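Local coordinates for protein glycine cleavage system transcriptional repressor, putative (PDB 1U8S) that probably represses transcription of the glycine cleavage system genes, as a cytoplasmic protein built from two ACT domains, at residues I9-D15 / K44-M50; H90-V96 / A144-D150; L158-F162 / S174-I178. All blocks are in the same frame, centred on the assembly; numbering follows the deposited sequence.

Contact 1: I9-D15 / K44-M50; sequences ITAVGTD and KEFTLLM
The backbone N of Ile9 donates to Met50 O at 2.6 Å, nearly straight at 173°, and Met50 N returns a bond to Ile9 O. Equivalent pairs of bonds join Ala11 with Leu48 and Gly13 with Phe46, where Phe46 N reaches Gly13 O at 2.7 Å. They bind two antiparallel strands in register. Past the strand end, Asp15 N still reaches Lys44 O at 3.0 Å, and Asp15 turns its OD1 to within 3.8 Å of Phe46 CB, the carboxylate nearly parallel to the ring plane. On the face that also carries Val12 and Thr47, Thr10 and Leu49 run side by side, Thr10 OG1 3.7 Å from Leu49 CD2 and hydrogen-bonded to Thr10 OG1 of the second subunit. Glu45 bends at chi2 (-57°), folding its carboxylate back so that OE2 stands 3.3 Å from Thr14 N, at an angle too poor for a bond; OE2 instead forms a salt bridge with Lys80 and OE1 a hydrogen bond with Thr82, both of the second subunit. Within the βαββαβ ACT fold these are the two central strands of the sheet. Strand 33-42 lies beyond Thr47 and Leu49, and strand 76-82 beyond Thr10 and Val12. Helices 19-28 and 56-71 cover the face of Ile9, Phe46, Leu48 and Met50, while Thr10, Val12 and Leu49 meet the second subunit.

Contact 2: H90-V96 / A144-D150; sequences HAYTVEV and AISARVD
Val149, Val94 and Arg148 give up the most surface here, and they work on the two faces of an antiparallel strand pair. On one face Val149 sets CG2 3.6 Å from Tyr92 CB and its CG1 3.9 Å from CG1 of Val94, the two valines crossing at about a right angle. Val94 also lays CG2 against Ala147 CB at 3.7 Å, while its backbone N donates to Ala147 O at 2.6 Å. This apolar face is covered by Leu155 and Leu158 of helix 155-168. On the other face Arg148 extends from CG to NE and places CD over the centre of the His90 imidazole, 3.5 Å from the ring centroid, a CH-pi contact. The guanidinium follows almost parallel to the ring, planes 9° apart, with His90 NE2 over one of its faces. His90 reaches this place with chi1 at 84°, CG wedged between N and C, and its ND1 donates to Tyr92 O at 3.1 Å, a bent bond from above the carbonyl plane that helps to set the ring's rotation. Val149 N comes to the same oxygen from the opposite face of its carbonyl plane. Ala91 and Tyr92 both face Val149, a classic beta bulge at the start of strand 92-100. The positive charge of Arg148 so close to NE2, with Arg38 near its guanidinium, would probably disfavour a second proton on the imidazole.

Contact 3: L158-F162 / S174-I178; sequences LQEEF and SLNFI
Leu175 carries most of the apolar contact. Its CD1 enters the helix surface between Gln159 and Phe162, 3.5 Å from Gln159 CA and 3.7 Å from Phe162 CB. CG of Leu175 stands anti to the backbone N (chi1 -163°), which sends the branched end out from the strand onto the helix. Leu175 and Phe162 slide past one another in opposite directions. A second apolar touch lies one helical turn earlier, where Leu158 CD2 meets Phe177 CE1 at 4.0 Å, coming at the edge of the ring and in its plane. The same ring has Leu175 CD2 over one face, 3.3 Å above the plane and offset toward the rim, so two neighbouring leucines hem it in from different directions. Helix 155-168 runs nearly antiparallel to strand 172-179 (164° between the short segments, axes 9.2 Å apart): this is the second helix of an ACT, ferredoxin-like βαββαβ unit packed on the edge strand that follows it. Helix 107-116, the other helix on this side of the sheet, completes the packing through Phe110 and Phe113 against Phe162 and Leu158, and Val96 of strand 92-100 also touches Phe162. Polar atoms meet aromatic rings as packing, without bonding. Gln159, extended beyond CG, crosses Leu175 obliquely, and its OE1 comes 4.0 Å from Phe177 CE2, amide and ring planes 32° apart. Ser174 presents its backbone to the far end of the Phe162 ring: its O lies 3.6 Å from Phe162 CE2, obliquely to the ring, and its N stands at the edge, in the ring plane. Phe162 N bonds to Leu158 O one turn back, and both side chains leave the helix on the flank facing the strand.

How the contacts relate
Along the chain the three contacts come in series. Contact 1 pairs strands 5-14 and 45-54 in the sheet of the first ACT unit; contacts 2 and 3 belong to the second, whose sheet has the same strand order. Contact 2 lies about 24 Å from contact 1, centre to centre, and contact 3 about 32 Å, both on the opposite side of the chain's centre. Contacts 2 and 3 have centres about 9 Å apart and touch: strands 92-100 and 172-179 are neighbours, Thr93 and Glu95 probably hydrogen-bonding to Ile178 and Asn176. Through contact 1 the first ACT sheet contributes to the dimer interface, whereas contacts 2 and 3, untouched by the second subunit, build the second unit.

Contact 1: I9-D15 / K44-M50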
# COMPACT_ATOMS: atom_id res chain seq x y z
N ILE B 9 3.28 7.74 8.12
CA ILE B 9 2.54 6.98 9.10
C ILE B 9 2.29 5.52 8.71
O ILE B 9 1.98 5.21 7.56
CB ILE B 9 1.17 7.64 9.40
CG1 ILE B 9 1.39 9.04 9.99
CG2 ILE B 9 0.37 6.79 10.37
CD1 ILE B 9 0.09 9.83 10.15
N THR B 10 2.42 4.65 9.70
CA THR B 10 2.19 3.23 9.52
C THR B 10 1.21 2.81 10.61
O THR B 10 1.37 3.19 11.77
CB THR B 10 3.50 2.43 9.67
OG1 THR B 10 4.04 2.16 8.38
CG2 THR B 10 3.25 1.13 10.40
N ALA B 11 0.21 2.03 10.25
CA ALA B 11 -0.78 1.59 11.22
C ALA B 11 -1.35 0.20 10.93
O ALA B 11 -1.58 -0.16 9.78
CB ALA B 11 -1.91 2.60 11.31
N VAL B 12 -1.56 -0.57 11.98
CA VAL B 12 -2.11 -1.91 11.86
C VAL B 12 -3.10 -2.09 12.99
O VAL B 12 -2.77 -1.89 14.15
CB VAL B 12 -1.03 -2.99 11.98
CG1 VAL B 12 -1.63 -4.36 11.64
CG2 VAL B 12 0.11 -2.67 11.06
N GLY B 13 -4.32 -2.46 12.64
CA GLY B 13 -5.33 -2.66 13.66
C GLY B 13 -6.42 -3.59 13.16
O GLY B 13 -6.64 -3.75 11.96
N THR B 14 -7.11 -4.22 14.11
CA THR B 14 -8.18 -5.11 13.76
C THR B 14 -9.18 -4.29 12.97
O THR B 14 -9.74 -3.31 13.47
CB THR B 14 -8.86 -5.69 15.00
OG1 THR B 14 -7.88 -6.29 15.86
CG2 THR B 14 -9.87 -6.75 14.60
N ASP B 15 -9.39 -4.69 11.72
CA ASP B 15 -10.32 -4.00 10.85
C ASP B 15 -11.74 -3.97 11.39
O ASP B 15 -12.34 -5.01 11.69
CB ASP B 15 -10.30 -4.64 9.46
CG ASP B 15 -11.22 -3.93 8.48
OD1 ASP B 15 -11.11 -2.69 8.36
OD2 ASP B 15 -12.05 -4.62 7.82
N LYS B 44 -7.51 -10.26 9.01
CA LYS B 44 -8.66 -9.56 9.58
C LYS B 44 -8.19 -8.14 9.92
O LYS B 44 -8.93 -7.36 10.53
CB LYS B 44 -9.13 -10.26 10.86
CG LYS B 44 -9.34 -11.76 10.73
CD LYS B 44 -10.47 -12.11 9.76
CE LYS B 44 -10.67 -13.63 9.66
NZ LYS B 44 -11.83 -14.01 8.79
N GLU B 45 -6.97 -7.81 9.49
CA GLU B 45 -6.36 -6.52 9.79
C GLU B 45 -6.53 -5.38 8.78
O GLU B 45 -6.67 -5.59 7.57
CB GLU B 45 -4.86 -6.70 10.03
CG GLU B 45 -4.51 -7.87 10.92
CD GLU B 45 -5.19 -7.79 12.27
OE1 GLU B 45 -5.66 -8.85 12.73
OE2 GLU B 45 -5.23 -6.69 12.86
N PHE B 46 -6.49 -4.17 9.31
CA PHE B 46 -6.57 -2.95 8.53
C PHE B 46 -5.13 -2.45 8.50
O PHE B 46 -4.54 -2.20 9.55
CB PHE B 46 -7.50 -1.95 9.25
CG PHE B 46 -7.29 -0.51 8.85
CD1 PHE B 46 -7.90 0.01 7.71
CD2 PHE B 46 -6.50 0.34 9.63
CE1 PHE B 46 -7.71 1.36 7.35
CE2 PHE B 46 -6.30 1.68 9.27
CZ PHE B 46 -6.91 2.19 8.13
N THR B 47 -4.53 -2.35 7.31
CA THR B 47 -3.15 -1.88 7.22
C THR B 47 -3.10 -0.61 6.38
O THR B 47 -3.71 -0.54 5.30
CB THR B 47 -2.19 -2.94 6.60
OG1 THR B 47 -2.59 -3.23 5.26
CG2 THR B 47 -2.24 -4.22 7.40
N LEU B 48 -2.36 0.37 6.88
CA LEU B 48 -2.24 1.67 6.22
C LEU B 48 -0.83 2.29 6.13
O LEU B 48 -0.10 2.36 7.12
CB LEU B 48 -3.15 2.64 6.94
CG LEU B 48 -2.93 4.11 6.67
CD1 LEU B 48 -3.76 4.51 5.48
CD2 LEU B 48 -3.34 4.92 7.88
N LEU B 49 -0.46 2.74 4.93
CA LEU B 49 0.81 3.43 4.72
C LEU B 49 0.34 4.83 4.41
O LEU B 49 -0.58 4.99 3.62
CB LEU B 49 1.57 2.90 3.51
CG LEU B 49 2.09 1.48 3.67
CD1 LEU B 49 2.97 1.10 2.47
CD2 LEU B 49 2.88 1.38 4.99
N MET B 50 0.93 5.84 5.03
CA MET B 50 0.47 7.19 4.73
C MET B 50 1.56 8.25 4.87
O MET B 50 2.46 8.12 5.69
CB MET B 50 -0.73 7.55 5.62
CG MET B 50 -1.40 8.85 5.26
SD MET B 50 -2.81 9.22 6.35
CE MET B 50 -4.16 8.35 5.51

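Contact 2: H90-V96 / A144-D150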
# COMPACT_ATOMS: atom_id res chain seq x y z
N HIS B 90 3.25 8.41 -12.77
CA HIS B 90 3.48 7.16 -13.47
C HIS B 90 2.49 6.97 -14.62
O HIS B 90 1.29 7.19 -14.47
CB HIS B 90 3.44 5.98 -12.49
CG HIS B 90 2.06 5.46 -12.18
ND1 HIS B 90 1.46 4.46 -12.93
CD2 HIS B 90 1.21 5.74 -11.17
CE1 HIS B 90 0.30 4.14 -12.38
NE2 HIS B 90 0.13 4.90 -11.31
N ALA B 91 3.03 6.58 -15.77
CA ALA B 91 2.24 6.39 -16.98
C ALA B 91 1.79 4.95 -17.16
O ALA B 91 0.82 4.67 -17.86
CB ALA B 91 3.04 6.82 -18.18
N TYR B 92 2.49 4.02 -16.53
CA TYR B 92 2.10 2.63 -16.68
C TYR B 92 2.33 1.86 -15.41
O TYR B 92 3.06 2.27 -14.51
CB TYR B 92 2.89 1.96 -17.79
CG TYR B 92 2.55 2.41 -19.18
CD1 TYR B 92 1.62 1.71 -19.95
CD2 TYR B 92 3.17 3.52 -19.74
CE1 TYR B 92 1.34 2.10 -21.27
CE2 TYR B 92 2.90 3.92 -21.04
CZ TYR B 92 1.99 3.21 -21.81
OH TYR B 92 1.76 3.60 -23.11
N THR B 93 1.66 0.72 -15.37
CA THR B 93 1.77 -0.21 -14.28
C THR B 93 2.14 -1.49 -14.98
O THR B 93 1.41 -1.94 -15.86
CB THR B 93 0.41 -0.45 -13.56
OG1 THR B 93 0.10 0.65 -12.71
CG2 THR B 93 0.47 -1.74 -12.74
N VAL B 94 3.29 -2.04 -14.65
CA VAL B 94 3.67 -3.29 -15.27
C VAL B 94 3.37 -4.35 -14.23
O VAL B 94 3.71 -4.18 -13.06
CB VAL B 94 5.17 -3.34 -15.65
CG1 VAL B 94 5.58 -2.04 -16.32
CG2 VAL B 94 6.02 -3.57 -14.42
N GLU B 95 2.70 -5.41 -14.65
CA GLU B 95 2.40 -6.51 -13.76
C GLU B 95 3.24 -7.68 -14.24
O GLU B 95 3.20 -8.03 -15.42
CB GLU B 95 0.93 -6.89 -13.84
CG GLU B 95 -0.01 -5.73 -13.67
CD GLU B 95 -1.46 -6.16 -13.75
OE1 GLU B 95 -1.78 -7.08 -14.55
OE2 GLU B 95 -2.28 -5.57 -13.02
N VAL B 96 4.01 -8.27 -13.34
CA VAL B 96 4.85 -9.40 -13.71
C VAL B 96 4.39 -10.65 -12.99
O VAL B 96 3.91 -10.59 -11.85
CB VAL B 96 6.33 -9.14 -13.34
CG1 VAL B 96 7.10 -10.43 -13.36
CG2 VAL B 96 6.93 -8.16 -14.33
N ALA B 144 4.55 -12.56 -7.95
CA ALA B 144 3.68 -11.57 -8.59
C ALA B 144 4.12 -10.18 -8.14
O ALA B 144 4.10 -9.87 -6.94
CB ALA B 144 2.22 -11.80 -8.22
N ILE B 145 4.52 -9.36 -9.09
CA ILE B 145 4.99 -8.01 -8.80
C ILE B 145 4.25 -6.96 -9.62
O ILE B 145 3.96 -7.17 -10.80
CB ILE B 145 6.52 -7.88 -9.11
CG1 ILE B 145 7.33 -8.74 -8.13
CG2 ILE B 145 6.95 -6.41 -9.09
CD1 ILE B 145 8.77 -8.98 -8.57
N SER B 146 3.97 -5.82 -9.00
CA SER B 146 3.32 -4.70 -9.69
C SER B 146 4.28 -3.53 -9.58
O SER B 146 4.72 -3.20 -8.48
CB SER B 146 1.98 -4.34 -9.06
OG SER B 146 0.99 -5.30 -9.42
N ALA B 147 4.60 -2.92 -10.71
CA ALA B 147 5.52 -1.79 -10.67
C ALA B 147 5.05 -0.68 -11.58
O ALA B 147 4.35 -0.91 -12.56
CB ALA B 147 6.92 -2.23 -11.07
N ARG B 148 5.45 0.54 -11.25
CA ARG B 148 5.05 1.69 -12.02
C ARG B 148 6.24 2.31 -12.73
O ARG B 148 7.28 2.55 -12.12
CB ARG B 148 4.40 2.71 -11.09
CG ARG B 148 3.12 2.19 -10.45
CD ARG B 148 2.59 3.17 -9.43
NE ARG B 148 1.32 2.74 -8.85
CZ ARG B 148 0.71 3.37 -7.85
NH1 ARG B 148 1.25 4.47 -7.32
NH2 ARG B 148 -0.44 2.90 -7.37
N VAL B 149 6.07 2.55 -14.03
CA VAL B 149 7.11 3.18 -14.83
C VAL B 149 6.55 4.47 -15.42
O VAL B 149 5.35 4.57 -15.70
CB VAL B 149 7.55 2.28 -15.97
CG1 VAL B 149 8.00 0.94 -15.41
CG2 VAL B 149 6.42 2.10 -16.96
N ASP B 150 7.41 5.46 -15.60
CA ASP B 150 6.95 6.72 -16.16
C ASP B 150 6.92 6.64 -17.69
O ASP B 150 7.15 5.59 -18.27
CB ASP B 150 7.84 7.86 -15.69
CG ASP B 150 9.31 7.61 -15.95
OD1 ASP B 150 10.13 8.05 -15.13
OD2 ASP B 150 9.64 6.99 -16.98

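Contact 3: L158-F162 / S174-I178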
# COMPACT_ATOMS: atom_id res chain seq x y z
N LEU B 158 11.83 -2.94 -21.80
CA LEU B 158 11.68 -3.49 -20.46
C LEU B 158 11.24 -4.94 -20.59
O LEU B 158 11.72 -5.82 -19.88
CB LEU B 158 10.64 -2.70 -19.66
CG LEU B 158 10.27 -3.18 -18.25
CD1 LEU B 158 11.49 -3.16 -17.34
CD2 LEU B 158 9.19 -2.28 -17.69
N GLN B 159 10.34 -5.18 -21.54
CA GLN B 159 9.82 -6.51 -21.76
C GLN B 159 10.88 -7.47 -22.27
O GLN B 159 10.89 -8.65 -21.93
CB GLN B 159 8.66 -6.46 -22.72
CG GLN B 159 8.11 -7.81 -23.10
CD GLN B 159 6.74 -7.68 -23.70
OE1 GLN B 159 5.75 -7.50 -22.98
NE2 GLN B 159 6.66 -7.74 -25.03
N GLU B 160 11.78 -6.98 -23.10
CA GLU B 160 12.83 -7.83 -23.63
C GLU B 160 13.81 -8.19 -22.52
O GLU B 160 14.16 -9.35 -22.35
CB GLU B 160 13.54 -7.13 -24.80
CG GLU B 160 12.81 -7.34 -26.13
CD GLU B 160 13.33 -6.47 -27.26
OE1 GLU B 160 13.03 -6.79 -28.44
OE2 GLU B 160 14.02 -5.46 -26.98
N GLU B 161 14.22 -7.20 -21.74
CA GLU B 161 15.14 -7.46 -20.64
C GLU B 161 14.52 -8.43 -19.63
O GLU B 161 15.21 -9.28 -19.06
CB GLU B 161 15.53 -6.15 -19.97
CG GLU B 161 15.98 -5.10 -20.98
CD GLU B 161 16.58 -3.88 -20.34
OE1 GLU B 161 16.05 -3.43 -19.30
OE2 GLU B 161 17.58 -3.36 -20.89
N PHE B 162 13.21 -8.32 -19.42
CA PHE B 162 12.50 -9.19 -18.49
C PHE B 162 12.47 -10.62 -19.02
O PHE B 162 12.52 -11.58 -18.23
CB PHE B 162 11.07 -8.71 -18.30
CG PHE B 162 10.20 -9.69 -17.57
CD1 PHE B 162 10.30 -9.84 -16.18
CD2 PHE B 162 9.31 -10.51 -18.27
CE1 PHE B 162 9.53 -10.80 -15.51
CE2 PHE B 162 8.54 -11.47 -17.60
CZ PHE B 162 8.65 -11.62 -16.22
N SER B 174 5.62 -13.74 -17.47
CA SER B 174 4.83 -12.94 -18.38
C SER B 174 4.87 -11.50 -17.88
O SER B 174 5.11 -11.24 -16.71
CB SER B 174 3.39 -13.45 -18.45
OG SER B 174 2.89 -13.75 -17.16
N LEU B 175 4.64 -10.57 -18.79
CA LEU B 175 4.66 -9.16 -18.44
C LEU B 175 3.37 -8.54 -18.96
O LEU B 175 2.82 -8.96 -19.99
CB LEU B 175 5.89 -8.52 -19.05
CG LEU B 175 6.36 -7.18 -18.51
CD1 LEU B 175 7.81 -6.96 -18.89
CD2 LEU B 175 5.49 -6.07 -19.08
N ASN B 176 2.86 -7.55 -18.24
CA ASN B 176 1.62 -6.90 -18.64
C ASN B 176 1.80 -5.40 -18.40
O ASN B 176 2.43 -5.00 -17.43
CB ASN B 176 0.48 -7.44 -17.77
CG ASN B 176 -0.83 -7.54 -18.53
OD1 ASN B 176 -1.86 -7.01 -18.10
ND2 ASN B 176 -0.82 -8.26 -19.66
N PHE B 177 1.26 -4.59 -19.31
CA PHE B 177 1.32 -3.14 -19.19
C PHE B 177 -0.08 -2.56 -19.10
O PHE B 177 -0.98 -2.98 -19.82
CB PHE B 177 2.01 -2.52 -20.39
CG PHE B 177 3.49 -2.76 -20.45
CD1 PHE B 177 4.34 -2.19 -19.51
CD2 PHE B 177 4.03 -3.55 -21.45
CE1 PHE B 177 5.71 -2.40 -19.57
CE2 PHE B 177 5.40 -3.76 -21.52
CZ PHE B 177 6.24 -3.18 -20.58
N ILE B 178 -0.28 -1.61 -18.19
CA ILE B 178 -1.58 -0.96 -18.03
C ILE B 178 -1.34 0.52 -17.80
O ILE B 178 -0.65 0.90 -16.85
CB ILE B 178 -2.34 -1.47 -16.80
CG1 ILE B 178 -2.41 -3.00 -16.81
CG2 ILE B 178 -3.74 -0.89 -16.80
CD1 ILE B 178 -2.89 -3.56 -15.47